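Local coordinates for dimethyl-sulfide monooxygenase (Hyphomicrobium sulfonivorans, PDB 6AK1), which uses FMN, NADH and oxygen to oxidise dimethyl sulfide to methanethiol and formaldehyde, the first step of its degradation pathway, at residues D84-I89 / R117-L122; G128-N133 / S217-P222; Y158-E163 / K204-P209. All blocks are in the same frame, centred on the assembly; numbering follows the deposited sequence.

Contact 1 (D84-I89 / R117-L122); sequences DPFGAI and RRLSTL
One face of the F86 ring is covered by the guanidinium of R118, and the geometry is that of a cation-pi pair: R118 CZ stands 3.8 Å from the centroid of the F86 ring and only 5° off its normal. The two planes are tilted by 35°, so the stack is not a flat one; NH2 dips closest, above CD1 and CG near the rim, while NH1 stays over CE1 and CZ. At the guanidinium edge, near its plane, lies D84. The resulting salt bridge is long, with D84 OD1 3.8 Å from R118 NH2, and water fills in for the missing direct bond: one water molecule lies 2.7 Å from D84 OD2, to which it donates, and 3.3 Å from R118 NH2, from which it accepts. A second water joins D84 OD1 to the same NH2, though its bond to the arginine is weak. The bend in the arginine chain at chi3 (65°) turns its head over the ring. D84 also fixes the ring's own backbone, since F86 N donates to D84 OD1 at 3.1 Å, an Asx turn within a type I turn. Away from the charges, L122 CD1 meets F86 CD2 at 3.5 Å, obliquely, and L119 CD2 touches the CE2-CZ side. Further along, L122 CD2 rests against I89 CG2. R118 NH1 forms a salt bridge with E110. The side chains of D84 and F86 lie about 6 and 7 Å from those of D58 and T104, which by similarity bind FMN. The loop before helix 89-94 and helix 112-126 thus pack together on the outside of the TIM barrel: F86 and I89 lean on V103 of strand 100-106, and I89 also meets I56 of strand 53-57.

Contact 2 (G128-N133 / S217-P222); sequences GRVAWN and SPQRTP
Where strand 130-135 of the TIM barrel begins, the backbone at G128 comes within 5.1 Å (CA to CA) of P218, in the loop leading to the neighbouring parallel strand 223-227. G128 has a positive phi of 87°, and its CA lies 4.0 Å from P218 CB, where a beta carbon would be cramped. Q219 then reaches across with its chain extended beyond CG, and its NE2 donates to V130 O at 3.3 Å. The bond is fairly straight (159° at the hydrogen) and arrives in the carbonyl plane on a lone pair, with V130 O also close to the plane of the glutamine amide. D123 OD1 takes another bond from NE2, and OE1 accepts from R432 N, so both ends of this buried amide are engaged and its rotation is defined. Replacing Q219 by an alanine would remove the amide, which is likely to leave V130 O and D123 OD1 without this donor and R432 N without its acceptor, and to open a gap beside G128. Beyond the amide, P222 covers the strand: its CB is 3.8 Å from V130 CG1, the two side chains lying side by side, and its CG sits 4.1 Å from W132 CB.

Contact 3 (Y158-E163 / K204-P209); sequences YEMADE and KYYKVP
A buried helix carboxylate, that of E163, grips two consecutive backbone amides of a turn, Y205 N and Y206 N. Y205 N donates to E163 OE1 at 3.0 Å, on the syn side and close to the carboxylate plane, while Y206 N donates to E163 OE2 at 2.8 Å from above that plane. A weak third bond, 3.4 Å from Y205 N to E163 OE2, makes the first amide bifurcated. The glutamate can span this distance because CG is anti to its backbone N (chi1 -165°) and the chain runs on extended. H201 NE2 is a further partner of OE2, which ties the carboxylate to the strand preceding the turn. Two side chains sandwich the Y205 ring. M160 CG lies over one face as a CH-pi contact, 3.9 Å from the centroid of the Y205 ring and 22° off its normal; across the ring, K204 CG is 3.8 Å above the opposite face, over its centre. M160 SD is farther away, 4.9 Å from the same centroid and oblique, a Met-aromatic contact in which the methylene comes nearer than the sulfur. The phenol end of Y205 passes E159 CB, and Y205 OH is hydrogen-bonded to E156. Y206 presents its edge instead, with M160 O 3.7 Å from Y206 CE2 and near the ring plane. Together these contacts dock the small antiparallel hairpin of strands 201-202 and 207-208 against the start of helix 157-174, on the same helical turns as Y158, which by similarity binds FMN in this luciferase-like TIM-barrel family.

How the contacts relate
All three contacts belong to the luciferase-like TIM-barrel region. Contacts 1 and 2 are neighbours, centres 11 Å apart: helix 112-126 leads into strand 130-135, and L119 CD1 packs 3.6 Å from W132 CD2. Contact 3 lies farther out, its centre about 23 and 21 Å from theirs, and touches neither. Along the chain contact 1 closes first; contact 2 then opens, and both segments of contact 3 fall between its halves. Helix 157-174 spans the distance: its start carries one segment of contact 3, and W172 near its end packs on L119 and P222. Contacts 1 and 2 join successive units of the barrel wall, whereas contact 3 fixes a hairpin to the helix bearing Y158, which by similarity binds FMN.

Contact 1 (D84-I89 / R117-L122)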
loop_
_atom_site.group_PDB
_atom_site.type_symbol
_atom_site.label_atom_id
_atom_site.label_comp_id
_atom_site.label_asym_id
_atom_site.label_seq_id
_atom_site.Cartn_x
_atom_site.Cartn_y
_atom_site.Cartn_z
ATOM N N ASP A 84 -0.975 14.823 1.798
ATOM C CA ASP A 84 -1.932 13.841 2.293
ATOM C C ASP A 84 -2.471 13.001 1.138
ATOM O O ASP A 84 -3.023 13.560 0.182
ATOM C CB ASP A 84 -3.040 14.606 3.022
ATOM C CG ASP A 84 -4.279 13.775 3.316
ATOM O OD1 ASP A 84 -4.212 12.531 3.459
ATOM O OD2 ASP A 84 -5.355 14.409 3.428
ATOM N N PRO A 85 -2.320 11.673 1.175
ATOM C CA PRO A 85 -2.739 10.842 0.033
ATOM C C PRO A 85 -4.241 10.694 -0.118
ATOM O O PRO A 85 -4.673 10.139 -1.142
ATOM C CB PRO A 85 -2.098 9.480 0.339
ATOM C CG PRO A 85 -2.107 9.427 1.832
ATOM C CD PRO A 85 -1.756 10.858 2.264
ATOM N N PHE A 86 -5.043 11.116 0.872
ATOM C CA PHE A 86 -6.493 11.151 0.695
ATOM C C PHE A 86 -6.920 12.265 -0.245
ATOM O O PHE A 86 -8.053 12.250 -0.735
ATOM C CB PHE A 86 -7.200 11.352 2.043
ATOM C CG PHE A 86 -7.190 10.141 2.942
ATOM C CD1 PHE A 86 -6.020 9.723 3.561
ATOM C CD2 PHE A 86 -8.369 9.453 3.214
ATOM C CE1 PHE A 86 -6.017 8.614 4.418
ATOM C CE2 PHE A 86 -8.375 8.350 4.073
ATOM C CZ PHE A 86 -7.192 7.928 4.672
ATOM N N GLY A 87 -6.027 13.221 -0.514
ATOM C CA GLY A 87 -6.452 14.480 -1.103
ATOM C C GLY A 87 -7.083 14.353 -2.478
ATOM O O GLY A 87 -8.107 14.980 -2.754
ATOM N N ALA A 88 -6.473 13.575 -3.370
ATOM C CA ALA A 88 -6.900 13.532 -4.767
ATOM C C ALA A 88 -7.784 12.335 -5.100
ATOM O O ALA A 88 -8.128 12.150 -6.269
ATOM C CB ALA A 88 -5.679 13.531 -5.688
ATOM N N ILE A 89 -8.167 11.524 -4.107
ATOM C CA ILE A 89 -8.872 10.275 -4.395
ATOM C C ILE A 89 -10.190 10.543 -5.120
ATOM O O ILE A 89 -10.495 9.904 -6.137
ATOM C CB ILE A 89 -9.097 9.464 -3.105
ATOM C CG1 ILE A 89 -7.761 9.149 -2.439
ATOM C CG2 ILE A 89 -9.883 8.168 -3.420
ATOM C CD1 ILE A 89 -6.815 8.393 -3.329
ATOM N N ARG A 117 -14.170 6.827 9.858
ATOM C CA ARG A 117 -15.063 7.683 9.080
ATOM C C ARG A 117 -14.390 8.154 7.796
ATOM O O ARG A 117 -15.031 8.206 6.741
ATOM C CB ARG A 117 -15.527 8.890 9.908
ATOM C CG ARG A 117 -16.552 9.757 9.182
ATOM C CD ARG A 117 -17.007 10.981 9.998
ATOM N NE ARG A 117 -15.988 12.026 10.016
ATOM C CZ ARG A 117 -16.253 13.328 9.970
ATOM N NH1 ARG A 117 -17.511 13.743 9.904
ATOM N NH2 ARG A 117 -15.260 14.215 9.984
ATOM N N ARG A 118 -13.101 8.495 7.860
ATOM C CA ARG A 118 -12.431 8.974 6.657
ATOM C C ARG A 118 -12.358 7.884 5.598
ATOM O O ARG A 118 -12.518 8.163 4.410
ATOM C CB ARG A 118 -11.032 9.492 6.999
ATOM C CG ARG A 118 -11.030 10.646 7.992
ATOM C CD ARG A 118 -9.604 11.035 8.397
ATOM N NE ARG A 118 -8.863 11.546 7.269
ATOM C CZ ARG A 118 -7.633 11.182 6.920
ATOM N NH1 ARG A 118 -6.936 10.306 7.636
ATOM N NH2 ARG A 118 -7.090 11.741 5.852
ATOM N N LEU A 119 -12.117 6.631 6.009
ATOM C CA LEU A 119 -12.057 5.543 5.038
ATOM C C LEU A 119 -13.447 5.144 4.553
ATOM O O LEU A 119 -13.623 4.881 3.360
ATOM C CB LEU A 119 -11.325 4.337 5.639
ATOM C CG LEU A 119 -9.806 4.538 5.799
ATOM C CD1 LEU A 119 -9.220 3.507 6.724
ATOM C CD2 LEU A 119 -9.121 4.503 4.437
ATOM N N SER A 120 -14.439 5.096 5.456
ATOM C CA SER A 120 -15.823 4.853 5.042
ATOM C C SER A 120 -16.268 5.886 4.028
ATOM O O SER A 120 -16.934 5.547 3.043
ATOM C CB SER A 120 -16.786 4.899 6.236
ATOM O OG SER A 120 -16.737 3.733 7.022
ATOM N N THR A 121 -15.928 7.160 4.269
ATOM C CA THR A 121 -16.296 8.227 3.337
ATOM C C THR A 121 -15.737 7.962 1.943
ATOM O O THR A 121 -16.440 8.144 0.947
ATOM C CB THR A 121 -15.811 9.585 3.868
ATOM O OG1 THR A 121 -16.483 9.876 5.096
ATOM C CG2 THR A 121 -16.087 10.698 2.867
ATOM N N LEU A 122 -14.485 7.506 1.852
ATOM C CA LEU A 122 -13.914 7.204 0.538
ATOM C C LEU A 122 -14.586 5.991 -0.097
ATOM O O LEU A 122 -14.764 5.940 -1.320
ATOM C CB LEU A 122 -12.406 6.972 0.655
ATOM C CG LEU A 122 -11.549 8.230 0.811
ATOM C CD1 LEU A 122 -10.076 7.881 0.646
ATOM C CD2 LEU A 122 -11.986 9.303 -0.195
HETATM O O HOH W 1 -3.788 11.205 5.588
HETATM O O HOH W 2 -7.850 14.554 4.342
#

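Contact 2 (G128-N133 / S217-P222)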
loop_
_atom_site.group_PDB
_atom_site.type_symbol
_atom_site.label_atom_id
_atom_site.label_comp_id
_atom_site.label_asym_id
_atom_site.label_seq_id
_atom_site.Cartn_x
_atom_site.Cartn_y
_atom_site.Cartn_z
ATOM N N GLY A 128 -16.916 1.721 -3.512
ATOM C CA GLY A 128 -16.344 0.432 -3.191
ATOM C C GLY A 128 -15.004 0.128 -3.815
ATOM O O GLY A 128 -14.715 -1.041 -4.087
ATOM N N ARG A 129 -14.166 1.135 -4.044
ATOM C CA ARG A 129 -12.910 0.922 -4.747
ATOM C C ARG A 129 -11.700 1.342 -3.920
ATOM O O ARG A 129 -10.638 1.623 -4.488
ATOM C CB ARG A 129 -12.919 1.660 -6.085
ATOM C CG ARG A 129 -13.866 1.074 -7.120
ATOM C CD ARG A 129 -13.642 1.750 -8.457
ATOM N NE ARG A 129 -14.251 3.076 -8.530
ATOM C CZ ARG A 129 -13.741 4.093 -9.224
ATOM N NH1 ARG A 129 -12.582 3.945 -9.867
ATOM N NH2 ARG A 129 -14.370 5.264 -9.257
ATOM N N VAL A 130 -11.815 1.362 -2.595
ATOM C CA VAL A 130 -10.729 1.817 -1.739
ATOM C C VAL A 130 -10.089 0.617 -1.058
ATOM O O VAL A 130 -10.761 -0.364 -0.707
ATOM C CB VAL A 130 -11.212 2.859 -0.706
ATOM C CG1 VAL A 130 -12.181 2.233 0.283
ATOM C CG2 VAL A 130 -10.017 3.458 0.038
ATOM N N ALA A 131 -8.778 0.682 -0.914
ATOM C CA ALA A 131 -8.022 -0.221 -0.070
ATOM C C ALA A 131 -7.298 0.608 0.976
ATOM O O ALA A 131 -6.842 1.719 0.690
ATOM C CB ALA A 131 -7.021 -1.045 -0.881
ATOM N N TRP A 132 -7.208 0.072 2.184
ATOM C CA TRP A 132 -6.526 0.731 3.291
ATOM C C TRP A 132 -5.185 0.037 3.486
ATOM O O TRP A 132 -5.137 -1.134 3.874
ATOM C CB TRP A 132 -7.362 0.671 4.574
ATOM C CG TRP A 132 -6.628 1.200 5.777
ATOM C CD1 TRP A 132 -5.604 2.110 5.781
ATOM C CD2 TRP A 132 -6.853 0.849 7.149
ATOM N NE1 TRP A 132 -5.193 2.355 7.063
ATOM C CE2 TRP A 132 -5.945 1.600 7.925
ATOM C CE3 TRP A 132 -7.746 -0.016 7.799
ATOM C CZ2 TRP A 132 -5.888 1.501 9.315
ATOM C CZ3 TRP A 132 -7.699 -0.104 9.184
ATOM C CH2 TRP A 132 -6.777 0.650 9.928
ATOM N N ASN A 133 -4.101 0.756 3.240
ATOM C CA ASN A 133 -2.767 0.234 3.523
ATOM C C ASN A 133 -2.422 0.580 4.967
ATOM O O ASN A 133 -2.089 1.725 5.282
ATOM C CB ASN A 133 -1.750 0.795 2.539
ATOM C CG ASN A 133 -0.334 0.326 2.841
ATOM O OD1 ASN A 133 -0.095 -0.865 3.036
ATOM N ND2 ASN A 133 0.601 1.265 2.913
ATOM N N SER A 217 -21.168 1.178 3.830
ATOM C CA SER A 217 -20.621 1.465 2.512
ATOM C C SER A 217 -20.561 0.184 1.682
ATOM O O SER A 217 -20.725 -0.921 2.210
ATOM C CB SER A 217 -19.230 2.102 2.662
ATOM O OG SER A 217 -18.350 1.267 3.419
ATOM N N PRO A 218 -20.346 0.296 0.360
ATOM C CA PRO A 218 -20.414 -0.903 -0.505
ATOM C C PRO A 218 -19.545 -2.083 -0.076
ATOM O O PRO A 218 -19.997 -3.225 -0.189
ATOM C CB PRO A 218 -19.987 -0.351 -1.870
ATOM C CG PRO A 218 -20.507 1.046 -1.870
ATOM C CD PRO A 218 -20.380 1.542 -0.438
ATOM N N GLN A 219 -18.321 -1.857 0.400
ATOM C CA GLN A 219 -17.469 -2.942 0.871
ATOM C C GLN A 219 -17.521 -3.133 2.377
ATOM O O GLN A 219 -17.048 -4.163 2.873
ATOM C CB GLN A 219 -16.005 -2.698 0.475
ATOM C CG GLN A 219 -15.690 -2.883 -0.988
ATOM C CD GLN A 219 -14.263 -2.482 -1.311
ATOM O OE1 GLN A 219 -13.499 -3.257 -1.901
ATOM N NE2 GLN A 219 -13.889 -1.257 -0.922
ATOM N N ARG A 220 -18.018 -2.155 3.103
ATOM C CA ARG A 220 -18.064 -2.140 4.548
ATOM C C ARG A 220 -16.665 -1.940 5.094
ATOM O O ARG A 220 -16.328 -0.876 5.488
ATOM C CB ARG A 220 -18.791 -3.335 5.126
ATOM C CG ARG A 220 -20.225 -3.015 5.445
ATOM C CD ARG A 220 -20.784 -4.036 6.368
ATOM N NE ARG A 220 -22.212 -3.993 6.487
ATOM C CZ ARG A 220 -22.852 -3.477 7.496
ATOM N NH1 ARG A 220 -24.136 -3.523 7.514
ATOM N NH2 ARG A 220 -22.195 -2.900 8.453
ATOM N N THR A 221 -15.867 -2.977 5.098
ATOM C CA THR A 221 -14.459 -2.877 5.436
ATOM C C THR A 221 -13.654 -2.696 4.152
ATOM O O THR A 221 -13.746 -3.542 3.256
ATOM C CB THR A 221 -13.992 -4.123 6.179
ATOM O OG1 THR A 221 -14.689 -4.232 7.433
ATOM C CG2 THR A 221 -12.485 -4.069 6.436
ATOM N N PRO A 222 -12.891 -1.621 4.003
ATOM C CA PRO A 222 -12.041 -1.493 2.817
ATOM C C PRO A 222 -11.083 -2.671 2.718
ATOM O O PRO A 222 -10.773 -3.330 3.715
ATOM C CB PRO A 222 -11.285 -0.186 3.062
ATOM C CG PRO A 222 -11.372 0.025 4.552
ATOM C CD PRO A 222 -12.679 -0.531 4.966
#

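Contact 3 (Y158-E163 / K204-P209)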
loop_
_atom_site.group_PDB
_atom_site.type_symbol
_atom_site.label_atom_id
_atom_site.label_comp_id
_atom_site.label_asym_id
_atom_site.label_seq_id
_atom_site.Cartn_x
_atom_site.Cartn_y
_atom_site.Cartn_z
ATOM N N TYR A 158 1.948 -4.550 19.035
ATOM C CA TYR A 158 1.085 -5.417 18.236
ATOM C C TYR A 158 -0.186 -5.815 18.967
ATOM O O TYR A 158 -1.205 -6.076 18.321
ATOM C CB TYR A 158 1.865 -6.647 17.774
ATOM C CG TYR A 158 2.744 -6.302 16.597
ATOM C CD1 TYR A 158 2.182 -6.042 15.354
ATOM C CD2 TYR A 158 4.130 -6.184 16.738
ATOM C CE1 TYR A 158 2.971 -5.698 14.276
ATOM C CE2 TYR A 158 4.927 -5.841 15.662
ATOM C CZ TYR A 158 4.339 -5.598 14.431
ATOM O OH TYR A 158 5.106 -5.258 13.341
ATOM N N GLU A 159 -0.158 -5.857 20.299
ATOM C CA GLU A 159 -1.400 -5.946 21.058
ATOM C C GLU A 159 -2.240 -4.687 20.851
ATOM O O GLU A 159 -3.466 -4.752 20.701
ATOM C CB GLU A 159 -1.080 -6.154 22.545
ATOM C CG GLU A 159 -0.887 -7.616 22.998
ATOM C CD GLU A 159 -0.001 -8.444 22.076
ATOM O OE1 GLU A 159 -0.514 -9.449 21.513
ATOM O OE2 GLU A 159 1.200 -8.099 21.914
ATOM N N MET A 160 -1.587 -3.531 20.845
ATOM C CA MET A 160 -2.261 -2.283 20.524
ATOM C C MET A 160 -2.858 -2.335 19.128
ATOM O O MET A 160 -4.026 -1.986 18.925
ATOM C CB MET A 160 -1.267 -1.132 20.637
ATOM C CG MET A 160 -1.772 0.059 21.400
ATOM S SD MET A 160 -0.444 1.247 21.657
ATOM C CE MET A 160 0.759 0.245 22.552
ATOM N N ALA A 161 -2.066 -2.783 18.154
ATOM C CA ALA A 161 -2.522 -2.811 16.771
ATOM C C ALA A 161 -3.690 -3.777 16.591
ATOM O O ALA A 161 -4.608 -3.508 15.807
ATOM C CB ALA A 161 -1.356 -3.176 15.849
ATOM N N ASP A 162 -3.673 -4.909 17.306
ATOM C CA ASP A 162 -4.791 -5.853 17.232
ATOM C C ASP A 162 -6.088 -5.196 17.685
ATOM O O ASP A 162 -7.135 -5.351 17.049
ATOM C CB ASP A 162 -4.525 -7.088 18.101
ATOM C CG ASP A 162 -3.628 -8.117 17.431
ATOM O OD1 ASP A 162 -3.650 -8.253 16.185
ATOM O OD2 ASP A 162 -2.907 -8.821 18.173
ATOM N N GLU A 163 -6.042 -4.489 18.813
ATOM C CA GLU A 163 -7.265 -3.908 19.343
ATOM C C GLU A 163 -7.727 -2.743 18.486
ATOM O O GLU A 163 -8.931 -2.519 18.344
ATOM C CB GLU A 163 -7.059 -3.462 20.786
ATOM C CG GLU A 163 -8.376 -3.183 21.522
ATOM C CD GLU A 163 -8.158 -2.523 22.871
ATOM O OE1 GLU A 163 -7.184 -2.886 23.560
ATOM O OE2 GLU A 163 -8.943 -1.632 23.232
ATOM N N LYS A 204 -7.879 -2.939 26.495
ATOM C CA LYS A 204 -6.792 -2.386 27.290
ATOM C C LYS A 204 -6.379 -1.005 26.789
ATOM O O LYS A 204 -5.967 -0.158 27.587
ATOM C CB LYS A 204 -5.604 -3.348 27.286
ATOM C CG LYS A 204 -4.349 -2.828 27.995
ATOM C CD LYS A 204 -3.292 -3.926 28.128
ATOM C CE LYS A 204 -1.908 -3.363 28.444
ATOM N NZ LYS A 204 -1.904 -2.360 29.542
ATOM N N TYR A 205 -6.512 -0.742 25.487
ATOM C CA TYR A 205 -5.941 0.457 24.891
ATOM C C TYR A 205 -6.967 1.423 24.331
ATOM O O TYR A 205 -6.642 2.599 24.155
ATOM C CB TYR A 205 -4.968 0.087 23.759
ATOM C CG TYR A 205 -3.897 -0.874 24.198
ATOM C CD1 TYR A 205 -2.795 -0.437 24.924
ATOM C CD2 TYR A 205 -4.000 -2.220 23.904
ATOM C CE1 TYR A 205 -1.822 -1.327 25.343
ATOM C CE2 TYR A 205 -3.046 -3.107 24.308
ATOM C CZ TYR A 205 -1.955 -2.664 25.027
ATOM O OH TYR A 205 -1.010 -3.581 25.425
ATOM N N TYR A 206 -8.170 0.971 24.018
ATOM C CA TYR A 206 -9.160 1.854 23.426
ATOM C C TYR A 206 -10.495 1.697 24.131
ATOM O O TYR A 206 -10.881 0.596 24.537
ATOM C CB TYR A 206 -9.303 1.596 21.917
ATOM C CG TYR A 206 -7.999 1.819 21.197
ATOM C CD1 TYR A 206 -7.508 3.102 20.999
ATOM C CD2 TYR A 206 -7.235 0.748 20.749
ATOM C CE1 TYR A 206 -6.292 3.313 20.352
ATOM C CE2 TYR A 206 -6.022 0.948 20.106
ATOM C CZ TYR A 206 -5.563 2.227 19.912
ATOM O OH TYR A 206 -4.371 2.419 19.282
ATOM N N LYS A 207 -11.177 2.822 24.298
ATOM C CA LYS A 207 -12.543 2.847 24.792
ATOM C C LYS A 207 -13.364 3.567 23.735
ATOM O O LYS A 207 -13.173 4.763 23.513
ATOM C CB LYS A 207 -12.625 3.549 26.146
ATOM C CG LYS A 207 -13.894 3.252 26.919
ATOM C CD LYS A 207 -13.993 4.109 28.165
ATOM C CE LYS A 207 -15.307 3.846 28.876
ATOM N NZ LYS A 207 -16.449 3.833 27.915
ATOM N N VAL A 208 -14.236 2.830 23.053
ATOM C CA VAL A 208 -15.127 3.386 22.038
ATOM C C VAL A 208 -16.515 2.819 22.318
ATOM O O VAL A 208 -16.836 1.709 21.864
ATOM C CB VAL A 208 -14.641 3.061 20.610
ATOM C CG1 VAL A 208 -15.537 3.738 19.557
ATOM C CG2 VAL A 208 -13.190 3.480 20.426
ATOM N N PRO A 209 -17.354 3.523 23.097
ATOM C CA PRO A 209 -18.679 2.977 23.437
ATOM C C PRO A 209 -19.699 3.059 22.307
ATOM O O PRO A 209 -20.572 2.193 22.197
ATOM C CB PRO A 209 -19.120 3.839 24.634
ATOM C CG PRO A 209 -18.373 5.128 24.472
ATOM C CD PRO A 209 -17.024 4.725 23.886
#